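Local coordinates for programmed cell death 6-interacting protein (Homo sapiens, PDB 5WA1) that binds ESCRT-III subunits of the CHMP4 family through this Bro1 domain and acts in multivesicular body biogenesis, membrane repair and cytokinesis, at residues L137-S142 against S190-E195; L213-E218 against D243-A248; R297-A302 against R327-A332. All blocks are in the same frame, centred on the assembly; numbering follows the deposited sequence.

The three contacts follow one another along the chain of the Bro1 domain, each closing before the next opens. Contact 1 sets the start of helix 137-157 against the end of helix 164-191. Contact 2 pairs helix 202-226 with helix 231-252, and contact 3 pairs helix 291-311 with helix 319-340. The centres of contacts 1 and 2 lie about 28 Å apart, those of contacts 2 and 3 about 25 Å apart. The centres of contacts 1 and 3 are about 53 Å apart, on opposite sides of the chain's centre. No two of them touch. They thus sample the length of an elongated helical domain. Contacts 2 and 3 lie within the region that interacts with CHMP4 proteins.

Contact 1. Residues L137-S142 against S190-E195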
loop_
_atom_site.group_PDB
_atom_site.type_symbol
_atom_site.label_atom_id
_atom_site.label_comp_id
_atom_site.label_asym_id
_atom_site.label_seq_id
_atom_site.Cartn_x
_atom_site.Cartn_y
_atom_site.Cartn_z
ATOM N N LEU A 137 -10.749 3.343 22.580
ATOM C CA LEU A 137 -9.471 2.743 22.222
ATOM C C LEU A 137 -9.503 2.188 20.803
ATOM O O LEU A 137 -8.503 2.261 20.080
ATOM C CB LEU A 137 -9.110 1.642 23.212
ATOM C CG LEU A 137 -7.637 1.550 23.593
ATOM C CD1 LEU A 137 -7.075 2.940 23.844
ATOM C CD2 LEU A 137 -7.480 0.683 24.832
ATOM N N GLY A 138 -10.644 1.623 20.392
ATOM C CA GLY A 138 -10.761 1.112 19.036
ATOM C C GLY A 138 -10.542 2.183 17.986
ATOM O O GLY A 138 -9.962 1.922 16.928
ATOM N N TYR A 139 -11.005 3.403 18.263
ATOM C CA TYR A 139 -10.752 4.526 17.364
ATOM C C TYR A 139 -9.264 4.844 17.300
ATOM O O TYR A 139 -8.709 5.055 16.215
ATOM C CB TYR A 139 -11.542 5.749 17.832
ATOM C CG TYR A 139 -11.404 6.991 16.968
ATOM C CD1 TYR A 139 -11.507 6.923 15.584
ATOM C CD2 TYR A 139 -11.218 8.243 17.554
ATOM C CE1 TYR A 139 -11.400 8.068 14.800
ATOM C CE2 TYR A 139 -11.113 9.389 16.782
ATOM C CZ TYR A 139 -11.202 9.298 15.408
ATOM O OH TYR A 139 -11.100 10.447 14.652
ATOM N N GLU A 140 -8.602 4.886 18.460
ATOM C CA GLU A 140 -7.172 5.170 18.487
ATOM C C GLU A 140 -6.392 4.100 17.736
ATOM O O GLU A 140 -5.550 4.416 16.885
ATOM C CB GLU A 140 -6.689 5.287 19.937
ATOM C CG GLU A 140 -5.183 5.434 20.084
ATOM C CD GLU A 140 -4.698 6.868 19.940
ATOM O OE1 GLU A 140 -5.455 7.724 19.431
ATOM O OE2 GLU A 140 -3.549 7.142 20.357
ATOM N N LYS A 141 -6.664 2.823 18.032
ATOM C CA LYS A 141 -6.050 1.720 17.290
ATOM C C LYS A 141 -6.199 1.897 15.783
ATOM O O LYS A 141 -5.238 1.709 15.022
ATOM C CB LYS A 141 -6.680 0.386 17.704
ATOM C CG LYS A 141 -6.327 -0.115 19.088
ATOM C CD LYS A 141 -7.277 -1.232 19.512
ATOM C CE LYS A 141 -7.413 -2.298 18.428
ATOM N NZ LYS A 141 -8.523 -3.250 18.729
ATOM N N SER A 142 -7.411 2.231 15.328
ATOM C CA SER A 142 -7.667 2.298 13.890
ATOM C C SER A 142 -6.869 3.413 13.233
ATOM O O SER A 142 -6.340 3.236 12.128
ATOM C CB SER A 142 -9.159 2.503 13.626
ATOM O OG SER A 142 -9.898 1.352 13.970
ATOM N N SER A 190 -17.105 -1.987 13.864
ATOM C CA SER A 190 -17.416 -2.521 15.187
ATOM C C SER A 190 -16.585 -1.849 16.270
ATOM O O SER A 190 -17.020 -1.765 17.423
ATOM C CB SER A 190 -17.197 -4.034 15.217
ATOM O OG SER A 190 -15.832 -4.352 14.998
ATOM N N ALA A 191 -15.393 -1.361 15.918
ATOM C CA ALA A 191 -14.537 -0.701 16.895
ATOM C C ALA A 191 -15.075 0.668 17.293
ATOM O O ALA A 191 -14.902 1.089 18.442
ATOM C CB ALA A 191 -13.118 -0.573 16.342
ATOM N N LEU A 192 -15.721 1.375 16.370
ATOM C CA LEU A 192 -16.206 2.724 16.621
ATOM C C LEU A 192 -17.682 2.705 17.003
ATOM O O LEU A 192 -18.484 1.969 16.421
ATOM C CB LEU A 192 -16.001 3.622 15.400
ATOM C CG LEU A 192 -14.655 4.336 15.243
ATOM C CD1 LEU A 192 -13.518 3.356 14.978
ATOM C CD2 LEU A 192 -14.726 5.379 14.138
ATOM N N SER A 193 -18.034 3.530 17.991
ATOM C CA SER A 193 -19.439 3.697 18.339
ATOM C C SER A 193 -20.183 4.457 17.249
ATOM O O SER A 193 -21.297 4.074 16.867
ATOM C CB SER A 193 -19.563 4.421 19.678
ATOM O OG SER A 193 -20.916 4.730 19.959
ATOM N N ARG A 194 -19.583 5.528 16.734
ATOM C CA ARG A 194 -20.199 6.367 15.723
ATOM C C ARG A 194 -19.586 6.072 14.355
ATOM O O ARG A 194 -18.747 5.182 14.197
ATOM C CB ARG A 194 -20.048 7.844 16.096
ATOM C CG ARG A 194 -20.574 8.185 17.485
ATOM C CD ARG A 194 -21.081 9.620 17.555
ATOM N NE ARG A 194 -20.043 10.591 17.221
ATOM C CZ ARG A 194 -19.365 11.302 18.116
ATOM N NH1 ARG A 194 -19.614 11.157 19.412
ATOM N NH2 ARG A 194 -18.438 12.163 17.715
ATOM N N GLU A 195 -20.022 6.825 13.350
ATOM C CA GLU A 195 -19.510 6.593 12.007
ATOM C C GLU A 195 -18.175 7.317 11.813
ATOM O O GLU A 195 -18.011 8.455 12.260
ATOM C CB GLU A 195 -20.515 7.053 10.958
ATOM C CG GLU A 195 -21.421 5.939 10.461
ATOM C CD GLU A 195 -22.297 6.376 9.307
ATOM O OE1 GLU A 195 -22.489 7.599 9.140
ATOM O OE2 GLU A 195 -22.789 5.499 8.563
#
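G138 meets A191 where the backbones come closest, with their CA atoms 4.7 Å apart. The methyl CB of A191 sits 4.0 Å from G138 CA. Having no side chain, G138 lets the end of helix 164-191 come in close against the first turn of helix 137-157. Y139 follows and packs on L192, the first residue beyond that helix to leave helical geometry. L192 uses both methyls: CD1 rests 3.8 Å from Y139 CA, and CD2 comes 3.9 Å from ring atom Y139 CD1. The Y139 ring is swung out with CG anti to the backbone N (chi1 -179°), which places CD1 beside the leucine branch. Its other end is fixed elsewhere: the OH hydrogen-bonds to L132 O, and W116 meets the ring edge-to-face. One turn after G138, the side chain of S142 points toward A191 and L192; its OG lies 4.3 Å from L192 CD1. L134 of strand 131-134 also touches Y139 and L192. The arrangement is a helix start packed on a helix C-terminus, beside the small two-stranded antiparallel sheet of the Bro1 domain.

Contact 2. Residues L213-E218 against D243-A248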
loop_
_atom_site.group_PDB
_atom_site.type_symbol
_atom_site.label_atom_id
_atom_site.label_comp_id
_atom_site.label_asym_id
_atom_site.label_seq_id
_atom_site.Cartn_x
_atom_site.Cartn_y
_atom_site.Cartn_z
ATOM N N LEU A 213 -1.572 -3.157 -2.815
ATOM C CA LEU A 213 -1.342 -4.483 -3.368
ATOM C C LEU A 213 -0.885 -4.403 -4.822
ATOM O O LEU A 213 0.024 -5.132 -5.230
ATOM C CB LEU A 213 -2.604 -5.331 -3.242
ATOM C CG LEU A 213 -2.398 -6.827 -3.491
ATOM C CD1 LEU A 213 -1.652 -7.465 -2.328
ATOM C CD2 LEU A 213 -3.733 -7.512 -3.723
ATOM N N ALA A 214 -1.502 -3.514 -5.617
ATOM C CA ALA A 214 -1.067 -3.312 -7.002
ATOM C C ALA A 214 0.380 -2.860 -7.065
ATOM O O ALA A 214 1.142 -3.296 -7.935
ATOM C CB ALA A 214 -1.956 -2.274 -7.693
ATOM N N GLN A 215 0.777 -1.963 -6.161
ATOM C CA GLN A 215 2.132 -1.450 -6.221
ATOM C C GLN A 215 3.129 -2.504 -5.774
ATOM O O GLN A 215 4.238 -2.564 -6.316
ATOM C CB GLN A 215 2.231 -0.152 -5.414
ATOM C CG GLN A 215 1.423 0.927 -6.141
ATOM C CD GLN A 215 1.487 2.333 -5.556
ATOM O OE1 GLN A 215 1.349 3.304 -6.298
ATOM N NE2 GLN A 215 1.656 2.454 -4.235
ATOM N N ALA A 216 2.736 -3.371 -4.835
ATOM C CA ALA A 216 3.583 -4.507 -4.489
ATOM C C ALA A 216 3.799 -5.416 -5.696
ATOM O O ALA A 216 4.928 -5.835 -5.970
ATOM C CB ALA A 216 2.968 -5.291 -3.328
ATOM N N GLN A 217 2.724 -5.730 -6.432
ATOM C CA GLN A 217 2.858 -6.555 -7.637
ATOM C C GLN A 217 3.733 -5.865 -8.681
ATOM O O GLN A 217 4.546 -6.517 -9.352
ATOM C CB GLN A 217 1.477 -6.880 -8.212
ATOM C CG GLN A 217 1.481 -7.706 -9.518
ATOM C CD GLN A 217 1.864 -9.174 -9.307
ATOM O OE1 GLN A 217 1.824 -9.684 -8.190
ATOM N NE2 GLN A 217 2.232 -9.860 -10.397
ATOM N N GLU A 218 3.603 -4.546 -8.816
ATOM C CA GLU A 218 4.456 -3.823 -9.752
ATOM C C GLU A 218 5.926 -3.944 -9.379
ATOM O O GLU A 218 6.794 -4.040 -10.258
ATOM C CB GLU A 218 4.047 -2.350 -9.806
ATOM C CG GLU A 218 4.899 -1.523 -10.770
ATOM C CD GLU A 218 4.519 -0.050 -10.759
ATOM O OE1 GLU A 218 3.595 0.314 -10.009
ATOM O OE2 GLU A 218 5.139 0.742 -11.496
ATOM N N ASP A 243 -4.456 -6.052 -13.735
ATOM C CA ASP A 243 -5.730 -6.372 -13.097
ATOM C C ASP A 243 -5.905 -5.620 -11.780
ATOM O O ASP A 243 -7.001 -5.122 -11.485
ATOM C CB ASP A 243 -5.837 -7.876 -12.849
ATOM C CG ASP A 243 -6.526 -8.600 -13.974
ATOM O OD1 ASP A 243 -6.601 -8.033 -15.085
ATOM O OD2 ASP A 243 -6.996 -9.731 -13.743
ATOM N N TYR A 244 -4.841 -5.531 -10.973
ATOM C CA TYR A 244 -4.948 -4.839 -9.684
ATOM C C TYR A 244 -5.154 -3.345 -9.873
ATOM O O TYR A 244 -5.982 -2.735 -9.190
ATOM C CB TYR A 244 -3.686 -5.066 -8.844
ATOM C CG TYR A 244 -3.518 -6.435 -8.263
ATOM C CD1 TYR A 244 -4.604 -7.141 -7.749
ATOM C CD2 TYR A 244 -2.256 -7.013 -8.192
ATOM C CE1 TYR A 244 -4.432 -8.400 -7.186
ATOM C CE2 TYR A 244 -2.077 -8.269 -7.637
ATOM C CZ TYR A 244 -3.158 -8.954 -7.137
ATOM O OH TYR A 244 -2.962 -10.198 -6.582
ATOM N N PHE A 245 -4.355 -2.720 -10.747
ATOM C CA PHE A 245 -4.549 -1.296 -11.014
ATOM C C PHE A 245 -5.922 -1.022 -11.601
ATOM O O PHE A 245 -6.552 -0.004 -11.275
ATOM C CB PHE A 245 -3.462 -0.770 -11.950
ATOM C CG PHE A 245 -2.150 -0.534 -11.259
ATOM C CD1 PHE A 245 -2.041 0.424 -10.266
ATOM C CD2 PHE A 245 -1.035 -1.272 -11.596
ATOM C CE1 PHE A 245 -0.826 0.636 -9.616
ATOM C CE2 PHE A 245 0.175 -1.058 -10.976
ATOM C CZ PHE A 245 0.282 -0.102 -9.973
ATOM N N GLY A 246 -6.404 -1.916 -12.468
ATOM C CA GLY A 246 -7.720 -1.722 -13.062
ATOM C C GLY A 246 -8.833 -1.783 -12.035
ATOM O O GLY A 246 -9.733 -0.938 -12.020
ATOM N N ASP A 247 -8.785 -2.792 -11.160
ATOM C CA ASP A 247 -9.761 -2.894 -10.080
ATOM C C ASP A 247 -9.714 -1.663 -9.184
ATOM O O ASP A 247 -10.758 -1.150 -8.767
ATOM C CB ASP A 247 -9.505 -4.158 -9.252
ATOM C CG ASP A 247 -9.936 -5.434 -9.962
ATOM O OD1 ASP A 247 -10.629 -5.349 -10.996
ATOM O OD2 ASP A 247 -9.589 -6.527 -9.472
ATOM N N ALA A 248 -8.510 -1.169 -8.888
ATOM C CA ALA A 248 -8.375 0.001 -8.028
ATOM C C ALA A 248 -8.983 1.246 -8.667
ATOM O O ALA A 248 -9.731 1.985 -8.014
ATOM C CB ALA A 248 -6.908 0.232 -7.689
#
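A214 and Y244 face each other with CA atoms 5.0 Å apart, where helices 202-226 and 231-252 run nearly antiparallel, their local axes 8.8 Å apart at a crossing angle of -159°. The small A214 is gripped by two aromatic residues. A214 CB lies 3.5 Å from Y244 CB. A214 CB also stands over the centre of the F245 ring, 3.7 Å from its centroid, as a CH-pi contact. F245 has CG anti to its carbonyl carbon (chi1 -78°), which carries the ring across toward the first helix. The Y244 ring takes a methyl too: L213 CD2 lies over one face, offset toward the rim and 3.6 Å from Y244 CE1. Q217 CB approaches the edge of that ring, in its plane. These two helices are consecutive in the chain and form a helical hairpin, as expected of a Bro1 domain, which belongs to the TPR clan. Polar ends border the apolar pairing. E218 is extended, and its OE1 reaches the F245 edge, near the ring plane, at 3.3 Å from F245 CZ; the carboxylate and ring planes stand 77° apart. That same oxygen forms a salt bridge with K269 of helix 262-287, a helix that also packs on F245 through L266 and H270. The Q217 amide is held by A356 O, L237 O and L358 N. Y244 OH hydrogen-bonds to T357 OG1, tying both helices to the later segment 356-358.

Contact 3. Residues R297-A302 against R327-A332; sequences RLQHAA and RALAAA
L298 has CG anti to its carbonyl carbon (chi1 -72°), and its chain runs on extended to CD1, which reaches the backbone of the partner helix. L329 takes the other course, with CG anti to its backbone N (chi1 176°), and spreads its two methyls over L298 and Q299. The two leucines therefore pass one another. L298 CD1 rests 3.8 Å from L329 CA, while L329 CD1 lies 3.9 Å from L298 CB. The end of L298 also meets two alanines one turn apart. L298 CD1 is 4.0 Å from A328 CB and also touches A332 CB, so these small residues frame the leucine tip against the helix backbone. Next along the first helix, Q299 uses its aliphatic part: Q299 CG sits 3.7 Å from L329 CD1, and the two side chains cross at about a right angle. A302 CB makes a looser contact with L329 CD2. No hydrogen bond joins the segments; the contact is apolar packing. The local axes are 9.6 Å apart and cross at -147°, roughly antiparallel. Helix 262-287 packs on the first helix, with Y279 and S282 touching L298. The end of R297 leads off to salt bridges with E293 and with E278 of helix 262-287. I295, a turn before Q299 on helix 291-311, touches both L329 and A332 of helix 319-340.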
loop_
_atom_site.group_PDB
_atom_site.type_symbol
_atom_site.label_atom_id
_atom_site.label_comp_id
_atom_site.label_asym_id
_atom_site.label_seq_id
_atom_site.Cartn_x
_atom_site.Cartn_y
_atom_site.Cartn_z
ATOM N N ARG A 297 0.820 -7.923 -31.096
ATOM C CA ARG A 297 0.973 -7.567 -29.689
ATOM C C ARG A 297 1.718 -6.244 -29.531
ATOM O O ARG A 297 1.356 -5.424 -28.683
ATOM C CB ARG A 297 1.666 -8.710 -28.947
ATOM C CG ARG A 297 0.799 -9.975 -28.884
ATOM C CD ARG A 297 1.318 -10.925 -27.827
ATOM N NE ARG A 297 0.580 -12.188 -27.756
ATOM C CZ ARG A 297 -0.564 -12.368 -27.098
ATOM N NH1 ARG A 297 -1.141 -11.356 -26.451
ATOM N NH2 ARG A 297 -1.136 -13.566 -27.090
ATOM N N LEU A 298 2.725 -5.993 -30.372
ATOM C CA LEU A 298 3.399 -4.698 -30.349
ATOM C C LEU A 298 2.452 -3.576 -30.756
ATOM O O LEU A 298 2.542 -2.458 -30.234
ATOM C CB LEU A 298 4.625 -4.713 -31.275
ATOM C CG LEU A 298 5.861 -5.523 -30.840
ATOM C CD1 LEU A 298 6.889 -5.689 -31.993
ATOM C CD2 LEU A 298 6.528 -4.896 -29.622
ATOM N N GLN A 299 1.551 -3.845 -31.705
ATOM C CA GLN A 299 0.594 -2.813 -32.100
ATOM C C GLN A 299 -0.332 -2.481 -30.948
ATOM O O GLN A 299 -0.698 -1.317 -30.753
ATOM C CB GLN A 299 -0.216 -3.251 -33.323
ATOM C CG GLN A 299 0.593 -3.194 -34.614
ATOM C CD GLN A 299 -0.168 -3.676 -35.837
ATOM O OE1 GLN A 299 0.234 -3.406 -36.966
ATOM N NE2 GLN A 299 -1.263 -4.394 -35.621
ATOM N N HIS A 300 -0.721 -3.494 -30.177
ATOM C CA HIS A 300 -1.576 -3.256 -29.022
ATOM C C HIS A 300 -0.837 -2.473 -27.941
ATOM O O HIS A 300 -1.396 -1.542 -27.351
ATOM C CB HIS A 300 -2.084 -4.588 -28.476
ATOM C CG HIS A 300 -3.145 -4.437 -27.428
ATOM N ND1 HIS A 300 -3.307 -5.338 -26.401
ATOM C CD2 HIS A 300 -4.109 -3.500 -27.264
ATOM C CE1 HIS A 300 -4.315 -4.956 -25.633
ATOM N NE2 HIS A 300 -4.815 -3.839 -26.131
ATOM N N ALA A 301 0.425 -2.833 -27.677
ATOM C CA ALA A 301 1.236 -2.091 -26.716
ATOM C C ALA A 301 1.437 -0.645 -27.156
ATOM O O ALA A 301 1.386 0.276 -26.332
ATOM C CB ALA A 301 2.593 -2.784 -26.521
ATOM N N ALA A 302 1.684 -0.426 -28.453
ATOM C CA ALA A 302 1.851 0.932 -28.962
ATOM C C ALA A 302 0.574 1.741 -28.793
ATOM O O ALA A 302 0.613 2.924 -28.431
ATOM C CB ALA A 302 2.257 0.891 -30.443
ATOM N N ARG A 327 10.346 1.149 -32.225
ATOM C CA ARG A 327 11.515 0.598 -32.904
ATOM C C ARG A 327 11.329 -0.890 -33.186
ATOM O O ARG A 327 11.662 -1.364 -34.277
ATOM C CB ARG A 327 12.778 0.838 -32.078
ATOM C CG ARG A 327 13.431 2.185 -32.341
ATOM C CD ARG A 327 14.765 2.320 -31.619
ATOM N NE ARG A 327 14.607 2.611 -30.196
ATOM C CZ ARG A 327 14.733 1.712 -29.223
ATOM N NH1 ARG A 327 15.023 0.451 -29.513
ATOM N NH2 ARG A 327 14.573 2.079 -27.958
ATOM N N ALA A 328 10.793 -1.641 -32.218
ATOM C CA ALA A 328 10.592 -3.070 -32.429
ATOM C C ALA A 328 9.505 -3.324 -33.464
ATOM O O ALA A 328 9.628 -4.225 -34.300
ATOM C CB ALA A 328 10.243 -3.750 -31.105
ATOM N N LEU A 329 8.438 -2.529 -33.426
ATOM C CA LEU A 329 7.314 -2.733 -34.333
ATOM C C LEU A 329 7.693 -2.380 -35.768
ATOM O O LEU A 329 7.302 -3.079 -36.710
ATOM C CB LEU A 329 6.111 -1.915 -33.845
ATOM C CG LEU A 329 4.830 -1.900 -34.692
ATOM C CD1 LEU A 329 4.263 -3.299 -34.882
ATOM C CD2 LEU A 329 3.775 -0.955 -34.080
ATOM N N ALA A 330 8.481 -1.318 -35.955
ATOM C CA ALA A 330 8.964 -0.974 -37.292
ATOM C C ALA A 330 9.837 -2.082 -37.872
ATOM O O ALA A 330 9.680 -2.464 -39.038
ATOM C CB ALA A 330 9.736 0.345 -37.251
ATOM N N ALA A 331 10.775 -2.608 -37.079
ATOM C CA ALA A 331 11.638 -3.670 -37.596
ATOM C C ALA A 331 10.834 -4.931 -37.886
ATOM O O ALA A 331 11.029 -5.575 -38.925
ATOM C CB ALA A 331 12.777 -3.961 -36.617
ATOM N N ALA A 332 9.904 -5.279 -36.994
ATOM C CA ALA A 332 9.055 -6.448 -37.208
ATOM C C ALA A 332 8.266 -6.336 -38.507
ATOM O O ALA A 332 8.247 -7.270 -39.316
ATOM C CB ALA A 332 8.108 -6.630 -36.027
#